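Long-range contacts in phosphoribosylaminoimidazole carboxylase, ATPase subunit (PDB 3AX6), which probably catalyses the ATP-dependent carboxylation of 5-aminoimidazole ribonucleotide by bicarbonate to N5-carboxyaminoimidazole ribonucleotide, a step of de novo purine synthesis: residues Ala191-Val196 with Cys273-Phe278; Arg184-Glu189 with Glu236-Phe241. All blocks are in the same frame, centred on the assembly; numbering follows the deposited sequence.

In the fold
Both contacts reach the large antiparallel sheet of the ATP-grasp part of the chain, and their centres lie about 14 Å apart. Interaction 2 ties the end of strand 174-184 to the start of strand 239-248, while interaction 1 joins the next strand of the sheet, 190-198, to the loop that leads into helix 277-285. The two meet at Ile-240: Ile-240 CD1 lies 3.7 Å from Tyr-193 CE2, and it is equally close, 3.7 Å, to Gln-277 CB, so one side chain of interaction 2 packs against both segments of interaction 1. Neither contact is part of the ADP pocket, which includes Lys-138, Glu-170 and Asn-256.

Interaction 1: Ala191-Val196 with Cys273-Phe278; sequences ACYPVV and CVTSQF
The hydroxyl of Tyr-193 carries this contact: its OH donates to Thr-275 O at 2.7 Å. The donor stands 43° out of the carbonyl plane, so it does not sit on a lone pair, yet Thr-275 O lies at the edge of the ring, in its plane. Thr-275 OG1 is a further polar neighbour, 3.3 Å from Tyr-193 OH, and the two side chains cross at about a right angle. Beyond the two segments, Gln-280 NE2 makes a weak hydrogen bond to the same phenol oxygen.

With CG anti to its carbonyl carbon (chi1 -80°), Tyr-193 sends its ring from strand 190-198 across to the loop between helices 268-272 and 277-285. On the way the ring meets Cys-273, whose SG comes to the edge rather than over a face: SG is 4.1 Å from Tyr-193 CD1 and lies 83° off the ring normal, an edge-on sulfur-aromatic contact. The same sulfur touches the next residue of the strand, with Cys-273 SG 4.3 Å from Pro-194 CD. Tyr-268 and Thr-269 of helix 268-272 also pack against the ring.

The loop then turns into the next helix. Ser-276 is its N-cap, with OG accepting from the backbone N of Glu-279, and Gln-277 OE1 accepts from His-263 N.

In chemical terms, the buried phenol donates a hydrogen bond to the Thr-275 carbonyl, just ahead of the N-cap, while the cysteine sulfur sits at the C-H rim of the ring and not over its pi cloud, consistent with a weak attraction to the slightly positive edge.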
ATOM      1  N   ALA A 191       0.862  -9.555 -18.643  1.00 14.26           N
ATOM      2  CA  ALA A 191       0.773  -8.167 -18.208  1.00 12.18           C
ATOM      3  C   ALA A 191       2.198  -7.625 -18.192  1.00 11.44           C
ATOM      4  O   ALA A 191       3.033  -8.084 -17.420  1.00 11.27           O
ATOM      5  CB  ALA A 191       0.165  -8.096 -16.810  1.00 13.07           C
ATOM      6  N   CYS A 192       2.484  -6.654 -19.046  1.00 10.56           N
ATOM      7  CA  CYS A 192       3.834  -6.118 -19.104  1.00 10.77           C
ATOM      8  C   CYS A 192       3.919  -4.706 -18.540  1.00  9.97           C
ATOM      9  O   CYS A 192       3.090  -3.850 -18.834  1.00  8.76           O
ATOM     10  CB  CYS A 192       4.346  -6.146 -20.550  1.00  9.58           C
ATOM     11  SG  CYS A 192       6.127  -5.837 -20.710  1.00 17.16           S
ATOM     12  N   TYR A 193       4.943  -4.479 -17.727  1.00  9.16           N
ATOM     13  CA  TYR A 193       5.164  -3.185 -17.098  1.00  9.25           C
ATOM     14  C   TYR A 193       6.069  -2.312 -17.935  1.00  9.56           C
ATOM     15  O   TYR A 193       6.628  -2.755 -18.930  1.00  8.96           O
ATOM     16  CB  TYR A 193       5.782  -3.382 -15.708  1.00  6.76           C
ATOM     17  CG  TYR A 193       4.757  -3.761 -14.661  1.00  9.66           C
ATOM     18  CD1 TYR A 193       4.005  -2.788 -14.003  1.00  8.81           C
ATOM     19  CD2 TYR A 193       4.508  -5.097 -14.358  1.00  9.08           C
ATOM     20  CE1 TYR A 193       3.032  -3.144 -13.068  1.00 10.88           C
ATOM     21  CE2 TYR A 193       3.540  -5.459 -13.434  1.00 10.89           C
ATOM     22  CZ  TYR A 193       2.806  -4.484 -12.793  1.00 10.43           C
ATOM     23  OH  TYR A 193       1.850  -4.863 -11.883  1.00 11.10           O
ATOM     24  N   PRO A 194       6.193  -1.035 -17.564  1.00 11.88           N
ATOM     25  CA  PRO A 194       7.078  -0.183 -18.358  1.00 12.57           C
ATOM     26  C   PRO A 194       8.512  -0.701 -18.180  1.00 13.11           C
ATOM     27  O   PRO A 194       8.812  -1.416 -17.218  1.00 10.23           O
ATOM     28  CB  PRO A 194       6.885   1.194 -17.727  1.00 13.10           C
ATOM     29  CG  PRO A 194       5.473   1.137 -17.214  1.00 13.27           C
ATOM     30  CD  PRO A 194       5.401  -0.237 -16.610  1.00 11.16           C
ATOM     31  N   VAL A 195       9.390  -0.375 -19.119  1.00 13.27           N
ATOM     32  CA  VAL A 195      10.767  -0.799 -18.981  1.00 14.71           C
ATOM     33  C   VAL A 195      11.413   0.291 -18.130  1.00 14.86           C
ATOM     34  O   VAL A 195      11.089   1.466 -18.286  1.00 14.80           O
ATOM     35  CB  VAL A 195      11.474  -0.943 -20.369  1.00 14.39           C
ATOM     36  CG1 VAL A 195      10.623  -0.352 -21.459  1.00 12.93           C
ATOM     37  CG2 VAL A 195      12.839  -0.286 -20.341  1.00 14.06           C
ATOM     38  N   VAL A 196      12.289  -0.095 -17.205  1.00 14.14           N
ATOM     39  CA  VAL A 196      12.948   0.893 -16.358  1.00 13.80           C
ATOM     40  C   VAL A 196      14.448   0.929 -16.588  1.00 14.19           C
ATOM     41  O   VAL A 196      15.028  -0.001 -17.154  1.00 11.50           O
ATOM     42  CB  VAL A 196      12.662   0.654 -14.860  1.00 13.83           C
ATOM     43  CG1 VAL A 196      11.177   0.812 -14.597  1.00 14.93           C
ATOM     44  CG2 VAL A 196      13.148  -0.717 -14.436  1.00 14.59           C
ATOM     45  N   CYS A 273       2.345   2.920 -10.520  1.00 12.97           N
ATOM     46  CA  CYS A 273       1.523   2.128 -11.416  1.00 12.72           C
ATOM     47  C   CYS A 273       0.202   1.788 -10.755  1.00 13.02           C
ATOM     48  O   CYS A 273       0.079   1.829  -9.532  1.00 12.89           O
ATOM     49  CB  CYS A 273       2.257   0.848 -11.826  1.00 13.50           C
ATOM     50  SG  CYS A 273       3.649   1.113 -12.964  1.00 15.51           S
ATOM     51  N   VAL A 274      -0.791   1.474 -11.576  1.00 11.60           N
ATOM     52  CA  VAL A 274      -2.104   1.137 -11.068  1.00 12.03           C
ATOM     53  C   VAL A 274      -2.014  -0.055 -10.111  1.00 12.01           C
ATOM     54  O   VAL A 274      -2.449   0.042  -8.962  1.00 13.52           O
ATOM     55  CB  VAL A 274      -3.071   0.847 -12.234  1.00 11.88           C
ATOM     56  CG1 VAL A 274      -4.434   0.409 -11.697  1.00 12.86           C
ATOM     57  CG2 VAL A 274      -3.218   2.101 -13.095  1.00  6.77           C
ATOM     58  N   THR A 275      -1.447  -1.170 -10.573  1.00 11.78           N
ATOM     59  CA  THR A 275      -1.302  -2.343  -9.717  1.00 11.40           C
ATOM     60  C   THR A 275       0.166  -2.690  -9.473  1.00 12.27           C
ATOM     61  O   THR A 275       0.961  -2.841 -10.407  1.00 13.42           O
ATOM     62  CB  THR A 275      -2.069  -3.590 -10.277  1.00 10.20           C
ATOM     63  OG1 THR A 275      -1.160  -4.669 -10.497  1.00 11.66           O
ATOM     64  CG2 THR A 275      -2.782  -3.267 -11.542  1.00  4.67           C
ATOM     65  N   SER A 276       0.527  -2.799  -8.201  1.00 12.49           N
ATOM     66  CA  SER A 276       1.902  -3.101  -7.825  1.00 12.75           C
ATOM     67  C   SER A 276       2.325  -4.517  -8.218  1.00 12.28           C
ATOM     68  O   SER A 276       1.488  -5.413  -8.378  1.00 11.02           O
ATOM     69  CB  SER A 276       2.092  -2.927  -6.319  1.00 13.44           C
ATOM     70  OG  SER A 276       1.616  -4.064  -5.628  1.00 17.47           O
ATOM     71  N   GLN A 277       3.634  -4.708  -8.343  1.00 10.12           N
ATOM     72  CA  GLN A 277       4.194  -5.996  -8.722  1.00 10.90           C
ATOM     73  C   GLN A 277       3.805  -7.100  -7.744  1.00 10.64           C
ATOM     74  O   GLN A 277       3.721  -8.267  -8.125  1.00 10.10           O
ATOM     75  CB  GLN A 277       5.722  -5.905  -8.817  1.00 10.01           C
ATOM     76  CG  GLN A 277       6.442  -5.790  -7.479  1.00  8.92           C
ATOM     77  CD  GLN A 277       7.943  -5.941  -7.630  1.00 11.32           C
ATOM     78  OE1 GLN A 277       8.413  -6.717  -8.466  1.00 10.37           O
ATOM     79  NE2 GLN A 277       8.704  -5.216  -6.818  1.00  9.65           N
ATOM     80  N   PHE A 278       3.564  -6.726  -6.490  1.00 12.33           N
ATOM     81  CA  PHE A 278       3.190  -7.685  -5.454  1.00 12.17           C
ATOM     82  C   PHE A 278       1.735  -8.129  -5.573  1.00 13.48           C
ATOM     83  O   PHE A 278       1.422  -9.302  -5.375  1.00 13.70           O
ATOM     84  CB  PHE A 278       3.478  -7.089  -4.080  1.00 10.95           C
ATOM     85  CG  PHE A 278       4.943  -6.886  -3.818  1.00 10.46           C
ATOM     86  CD1 PHE A 278       5.756  -7.964  -3.468  1.00  9.77           C
ATOM     87  CD2 PHE A 278       5.519  -5.626  -3.945  1.00  6.29           C
ATOM     88  CE1 PHE A 278       7.123  -7.786  -3.248  1.00 10.57           C
ATOM     89  CE2 PHE A 278       6.877  -5.438  -3.727  1.00  6.90           C
ATOM     90  CZ  PHE A 278       7.684  -6.517  -3.378  1.00 10.00           C
TER

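Interaction 2: Arg184-Glu189 with Glu236-Phe241; sequences RNEKGE and EGVGIF
Arg-184 and Gly-239 form an antiparallel hydrogen-bonded pair, which joins the end of strand 174-184 to the start of strand 239-248 within the large sheet of the ATP-grasp fold. Arg-184 N donates to Gly-239 O at 2.9 Å, and Gly-239 N returns an equally short bond, 2.9 Å, to Arg-184 O. Val-238 CA also makes a CA-H...O contact to Arg-184 O at 3.2 Å.

The arginine side chain runs on past the pair, extended from CG to NE, with its aliphatic part lying against Gly-237 O. Arg-184 NH1 donates to Gly-237 O at 2.9 Å; the oxygen is in the guanidinium plane, at an edge, although the donor stands 45° above the carbonyl plane. The faces of the guanidinium are lined by backbone: Glu-236 CA lies over one, Gly-188 CA over the opposite one.

Further out, Glu-236 is the C-prime residue of a Schellman motif closing helix 218-235, so the backbone that receives the arginine is set by the helix end. Glu-233 of that helix makes a long, weak ion pair with Arg-184 NE. On the other segment, Asn-287 OD1 accepts from the backbone N of both Glu-186 and Lys-187, and Glu-186 OE2 forms a salt bridge with Lys-87. Asn-185 N bonds to Glu-189 O (3.0 Å) across the turn between strands 174-184 and 190-198, and within that turn Glu-186 CA lies 4.0 Å from Val-238 CG2.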
ATOM      1  N   ARG A 184       2.461 -13.370 -15.749  1.00 13.32           N
ATOM      2  CA  ARG A 184       1.698 -14.266 -16.598  1.00 14.55           C
ATOM      3  C   ARG A 184       0.894 -15.255 -15.758  1.00 15.52           C
ATOM      4  O   ARG A 184       1.370 -15.745 -14.729  1.00 15.61           O
ATOM      5  CB  ARG A 184       2.644 -15.020 -17.548  1.00 12.35           C
ATOM      6  CG  ARG A 184       1.956 -15.995 -18.495  1.00 13.77           C
ATOM      7  CD  ARG A 184       2.960 -16.604 -19.479  1.00 16.16           C
ATOM      8  NE  ARG A 184       2.365 -17.581 -20.398  1.00 15.41           N
ATOM      9  CZ  ARG A 184       1.936 -18.792 -20.042  1.00 15.09           C
ATOM     10  NH1 ARG A 184       2.026 -19.197 -18.778  1.00 11.49           N
ATOM     11  NH2 ARG A 184       1.429 -19.606 -20.955  1.00 12.12           N
ATOM     12  N   ASN A 185      -0.326 -15.520 -16.228  1.00 16.47           N
ATOM     13  CA  ASN A 185      -1.300 -16.451 -15.643  1.00 18.25           C
ATOM     14  C   ASN A 185      -1.065 -17.836 -16.200  1.00 18.16           C
ATOM     15  O   ASN A 185      -0.337 -18.000 -17.171  1.00 18.35           O
ATOM     16  CB  ASN A 185      -2.719 -16.087 -16.081  1.00 19.65           C
ATOM     17  CG  ASN A 185      -3.414 -15.221 -15.105  1.00 24.33           C
ATOM     18  OD1 ASN A 185      -4.538 -14.782 -15.345  1.00 25.94           O
ATOM     19  ND2 ASN A 185      -2.760 -14.964 -13.976  1.00 27.15           N
ATOM     20  N   GLU A 186      -1.721 -18.827 -15.609  1.00 19.70           N
ATOM     21  CA  GLU A 186      -1.612 -20.177 -16.127  1.00 21.56           C
ATOM     22  C   GLU A 186      -2.519 -20.209 -17.362  1.00 20.65           C
ATOM     23  O   GLU A 186      -2.302 -20.990 -18.285  1.00 21.41           O
ATOM     24  CB  GLU A 186      -2.066 -21.205 -15.093  1.00 22.62           C
ATOM     25  CG  GLU A 186      -1.695 -22.628 -15.471  1.00 28.01           C
ATOM     26  CD  GLU A 186      -1.618 -23.552 -14.272  1.00 31.80           C
ATOM     27  OE1 GLU A 186      -1.182 -24.711 -14.434  1.00 34.15           O
ATOM     28  OE2 GLU A 186      -1.992 -23.121 -13.161  1.00 34.92           O
ATOM     29  N   LYS A 187      -3.523 -19.332 -17.372  1.00 19.48           N
ATOM     30  CA  LYS A 187      -4.458 -19.215 -18.492  1.00 18.72           C
ATOM     31  C   LYS A 187      -3.738 -18.640 -19.707  1.00 18.50           C
ATOM     32  O   LYS A 187      -4.220 -18.738 -20.836  1.00 19.45           O
ATOM     33  CB  LYS A 187      -5.625 -18.285 -18.131  1.00 19.30           C
ATOM     34  CG  LYS A 187      -6.763 -18.926 -17.348  1.00 21.91           C
ATOM     35  CD  LYS A 187      -7.799 -17.879 -16.944  1.00 22.71           C
ATOM     36  CE  LYS A 187      -9.126 -18.510 -16.553  1.00 23.80           C
ATOM     37  NZ  LYS A 187      -8.979 -19.536 -15.488  1.00 26.61           N
ATOM     38  N   GLY A 188      -2.590 -18.015 -19.469  1.00 18.56           N
ATOM     39  CA  GLY A 188      -1.830 -17.442 -20.564  1.00 17.38           C
ATOM     40  C   GLY A 188      -1.910 -15.930 -20.679  1.00 16.73           C
ATOM     41  O   GLY A 188      -1.251 -15.341 -21.534  1.00 16.37           O
ATOM     42  N   GLU A 189      -2.715 -15.288 -19.840  1.00 16.26           N
ATOM     43  CA  GLU A 189      -2.807 -13.836 -19.902  1.00 17.50           C
ATOM     44  C   GLU A 189      -1.472 -13.225 -19.470  1.00 16.46           C
ATOM     45  O   GLU A 189      -0.878 -13.674 -18.489  1.00 15.87           O
ATOM     46  CB  GLU A 189      -3.939 -13.321 -18.999  1.00 18.18           C
ATOM     47  CG  GLU A 189      -3.834 -11.826 -18.725  1.00 20.41           C
ATOM     48  CD  GLU A 189      -5.082 -11.216 -18.105  1.00 21.25           C
ATOM     49  OE1 GLU A 189      -5.679 -11.840 -17.204  1.00 20.87           O
ATOM     50  OE2 GLU A 189      -5.450 -10.093 -18.515  1.00 19.52           O
ATOM     51  N   GLU A 236       6.497 -20.201 -20.211  1.00 18.31           N
ATOM     52  CA  GLU A 236       5.110 -20.542 -19.876  1.00 19.92           C
ATOM     53  C   GLU A 236       5.030 -20.241 -18.382  1.00 18.20           C
ATOM     54  O   GLU A 236       4.386 -20.949 -17.603  1.00 17.46           O
ATOM     55  CB  GLU A 236       4.819 -22.022 -20.129  1.00 21.94           C
ATOM     56  CG  GLU A 236       4.398 -22.345 -21.551  1.00 27.65           C
ATOM     57  CD  GLU A 236       4.256 -23.837 -21.784  1.00 31.65           C
ATOM     58  OE1 GLU A 236       3.715 -24.224 -22.837  1.00 34.98           O
ATOM     59  OE2 GLU A 236       4.691 -24.624 -20.914  1.00 33.04           O
ATOM     60  N   GLY A 237       5.722 -19.174 -18.000  1.00 17.15           N
ATOM     61  CA  GLY A 237       5.774 -18.773 -16.612  1.00 16.29           C
ATOM     62  C   GLY A 237       4.449 -18.400 -15.991  1.00 15.60           C
ATOM     63  O   GLY A 237       3.527 -17.936 -16.667  1.00 17.12           O
ATOM     64  N   VAL A 238       4.369 -18.620 -14.684  1.00 14.69           N
ATOM     65  CA  VAL A 238       3.194 -18.298 -13.889  1.00 13.27           C
ATOM     66  C   VAL A 238       3.701 -17.493 -12.696  1.00 13.16           C
ATOM     67  O   VAL A 238       4.396 -18.020 -11.824  1.00 13.72           O
ATOM     68  CB  VAL A 238       2.478 -19.572 -13.387  1.00 14.18           C
ATOM     69  CG1 VAL A 238       1.285 -19.191 -12.515  1.00 11.48           C
ATOM     70  CG2 VAL A 238       2.023 -20.415 -14.572  1.00 11.26           C
ATOM     71  N   GLY A 239       3.356 -16.210 -12.678  1.00 13.31           N
ATOM     72  CA  GLY A 239       3.793 -15.314 -11.620  1.00 12.73           C
ATOM     73  C   GLY A 239       4.376 -14.088 -12.298  1.00 13.11           C
ATOM     74  O   GLY A 239       4.206 -13.914 -13.509  1.00 12.19           O
ATOM     75  N   ILE A 240       5.050 -13.224 -11.546  1.00 12.53           N
ATOM     76  CA  ILE A 240       5.647 -12.043 -12.156  1.00 11.12           C
ATOM     77  C   ILE A 240       7.156 -12.252 -12.216  1.00 11.20           C
ATOM     78  O   ILE A 240       7.755 -12.814 -11.296  1.00  8.95           O
ATOM     79  CB  ILE A 240       5.287 -10.751 -11.376  1.00 11.54           C
ATOM     80  CG1 ILE A 240       5.596  -9.527 -12.242  1.00 11.49           C
ATOM     81  CG2 ILE A 240       6.042 -10.684 -10.062  1.00 10.29           C
ATOM     82  CD1 ILE A 240       5.127  -8.221 -11.626  1.00  8.21           C
ATOM     83  N   PHE A 241       7.767 -11.810 -13.312  1.00 12.09           N
ATOM     84  CA  PHE A 241       9.203 -11.992 -13.509  1.00 10.39           C
ATOM     85  C   PHE A 241       9.966 -10.703 -13.763  1.00 11.59           C
ATOM     86  O   PHE A 241       9.447  -9.766 -14.380  1.00 11.40           O
ATOM     87  CB  PHE A 241       9.455 -12.948 -14.684  1.00  9.60           C
ATOM     88  CG  PHE A 241       8.841 -14.301 -14.508  1.00 10.84           C
ATOM     89  CD1 PHE A 241       7.458 -14.461 -14.508  1.00 11.73           C
ATOM     90  CD2 PHE A 241       9.640 -15.417 -14.297  1.00 11.48           C
ATOM     91  CE1 PHE A 241       6.881 -15.710 -14.296  1.00 11.41           C
ATOM     92  CE2 PHE A 241       9.067 -16.671 -14.085  1.00 10.05           C
ATOM     93  CZ  PHE A 241       7.689 -16.815 -14.084  1.00 10.61           C
TER